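Local coordinates for protein OBody AM3L15 (Pyrobaculum aerophilum, PDB 4GN5) that is an engineered OB-fold domain, probably built as a binding scaffold on a fold that naturally recognises nucleic acids, at residues G18-V23 / V77-V82. Residues are numbered along the deposited sequence; the frame is centred on the assembly and turned at random.
Sequences GSEVVV and VIKGIV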
loop_
_atom_site.group_PDB
_atom_site.type_symbol
_atom_site.label_atom_id
_atom_site.label_comp_id
_atom_site.label_asym_id
_atom_site.label_seq_id
_atom_site.Cartn_x
_atom_site.Cartn_y
_atom_site.Cartn_z
ATOM N N GLY A 18 14.256 11.351 -10.913
ATOM C CA GLY A 18 14.731 12.578 -10.290
ATOM C C GLY A 18 14.162 13.842 -10.940
ATOM O O GLY A 18 14.409 14.959 -10.474
ATOM N N SER A 19 13.409 13.687 -12.021
ATOM C CA SER A 19 12.802 14.863 -12.664
ATOM C C SER A 19 11.315 14.965 -12.366
ATOM O O SER A 19 10.642 13.974 -11.984
ATOM C CB SER A 19 13.051 14.851 -14.154
ATOM O OG SER A 19 12.306 13.818 -14.729
ATOM N N GLU A 20 10.817 16.177 -12.534
ATOM C CA GLU A 20 9.433 16.521 -12.342
ATOM C C GLU A 20 8.661 16.286 -13.649
ATOM O O GLU A 20 9.131 16.596 -14.732
ATOM C CB GLU A 20 9.305 17.967 -11.875
ATOM C CG GLU A 20 8.040 18.268 -11.142
ATOM C CD GLU A 20 7.820 19.709 -10.851
ATOM O OE1 GLU A 20 7.890 20.523 -11.776
ATOM O OE2 GLU A 20 7.542 20.041 -9.703
ATOM N N VAL A 21 7.503 15.662 -13.526
ATOM C CA VAL A 21 6.592 15.422 -14.647
ATOM C C VAL A 21 5.209 15.877 -14.257
ATOM O O VAL A 21 4.895 15.992 -13.069
ATOM C CB VAL A 21 6.470 13.919 -14.945
ATOM C CG1 VAL A 21 7.797 13.385 -15.470
ATOM C CG2 VAL A 21 5.982 13.117 -13.649
ATOM N N VAL A 22 4.359 16.126 -15.256
ATOM C CA VAL A 22 2.960 16.327 -14.973
ATOM C C VAL A 22 2.210 15.305 -15.811
ATOM O O VAL A 22 2.387 15.266 -17.026
ATOM C CB VAL A 22 2.469 17.790 -15.265
ATOM C CG1 VAL A 22 0.950 17.908 -15.053
ATOM C CG2 VAL A 22 3.238 18.849 -14.424
ATOM N N VAL A 23 1.405 14.463 -15.153
ATOM C CA VAL A 23 0.564 13.525 -15.874
ATOM C C VAL A 23 -0.894 13.949 -15.745
ATOM O O VAL A 23 -1.273 14.632 -14.790
ATOM C CB VAL A 23 0.775 12.029 -15.445
ATOM C CG1 VAL A 23 2.184 11.589 -15.769
ATOM C CG2 VAL A 23 0.482 11.832 -13.938
ATOM N N VAL A 77 -4.962 15.782 -12.905
ATOM C CA VAL A 77 -3.665 16.269 -13.345
ATOM C C VAL A 77 -2.821 16.186 -12.081
ATOM O O VAL A 77 -3.223 16.699 -11.004
ATOM C CB VAL A 77 -3.754 17.697 -13.859
ATOM C CG1 VAL A 77 -2.367 18.286 -14.100
ATOM C CG2 VAL A 77 -4.564 17.738 -15.167
ATOM N N ILE A 78 -1.676 15.517 -12.197
ATOM C CA ILE A 78 -0.816 15.254 -11.013
ATOM C C ILE A 78 0.593 15.613 -11.359
ATOM O O ILE A 78 1.156 15.139 -12.360
ATOM C CB ILE A 78 -0.835 13.794 -10.551
ATOM C CG1 ILE A 78 -2.240 13.440 -10.019
ATOM C CG2 ILE A 78 0.256 13.566 -9.417
ATOM C CD1 ILE A 78 -2.363 11.959 -9.454
ATOM N N LYS A 79 1.156 16.480 -10.543
ATOM C CA LYS A 79 2.545 16.883 -10.705
ATOM C C LYS A 79 3.387 16.159 -9.673
ATOM O O LYS A 79 3.009 16.106 -8.529
ATOM C CB LYS A 79 2.701 18.405 -10.550
ATOM C CG LYS A 79 4.079 18.914 -10.844
ATOM C CD LYS A 79 4.237 20.317 -10.360
ATOM C CE LYS A 79 3.624 21.325 -11.271
ATOM N NZ LYS A 79 3.728 22.712 -10.755
ATOM N N GLY A 80 4.515 15.624 -10.101
ATOM C CA GLY A 80 5.296 14.811 -9.160
ATOM C C GLY A 80 6.696 14.526 -9.639
ATOM O O GLY A 80 7.046 14.896 -10.759
ATOM N N ILE A 81 7.502 13.910 -8.782
ATOM C CA ILE A 81 8.870 13.519 -9.122
ATOM C C ILE A 81 9.007 12.028 -9.405
ATOM O O ILE A 81 8.525 11.234 -8.662
ATOM C CB ILE A 81 9.865 13.847 -7.972
ATOM C CG1 ILE A 81 9.861 15.328 -7.578
ATOM C CG2 ILE A 81 11.208 13.336 -8.312
ATOM C CD1 ILE A 81 10.188 16.213 -8.620
ATOM N N VAL A 82 9.707 11.657 -10.471
ATOM C CA VAL A 82 9.850 10.230 -10.777
ATOM C C VAL A 82 10.903 9.587 -9.872
ATOM O O VAL A 82 11.995 10.115 -9.707
ATOM C CB VAL A 82 10.204 9.996 -12.292
ATOM C CG1 VAL A 82 10.456 8.539 -12.605
ATOM C CG2 VAL A 82 9.057 10.558 -13.221
#
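Val23 O takes a hydrogen bond from Ile78 N at 2.8 Å with an N-H...O angle of 167°, with a weaker CA-H...O contact from Val77 CA beside it. Val23 N answers to Ile78 O, and the same reciprocal exchange recurs where Val21 faces Gly80. Ahead of the strand's start, Ser19 O accepts from Val82 N, and Gly18 N reaches Val82 O at 2.8 Å, extending the antiparallel pairing into the preceding loop.

Side chains then sort by face. On one, Val22 and Lys79 sit across a non-hydrogen-bonded pair. With CG anti to the backbone N (chi1 -174°), the lysine chain slants across the valine, its CG 3.7 Å from Val22 CG2, while its CD lies 3.4 Å from Glu20 OE2. Its NZ stays 4.8 Å from Glu20 OE2, at most a long-range attraction, and forms a salt bridge with Glu100. Were this lysine an alanine, Glu100 would probably lose its cationic mate, and Val22 CG2 would keep only the CB of its present aliphatic cover from this side chain. Val22 CG1 presses tightly on Val77 CG1, at 3.5 Å. On the other face, Val21 CG1 meets Val82 CG2 at 3.8 Å, and Ile96 touches Val21 as well. This antiparallel seam between the first strand, which runs on into 26-32, and strand 75-83 is the strand 1 to strand 4 pairing that belongs to the barrel of an OB fold.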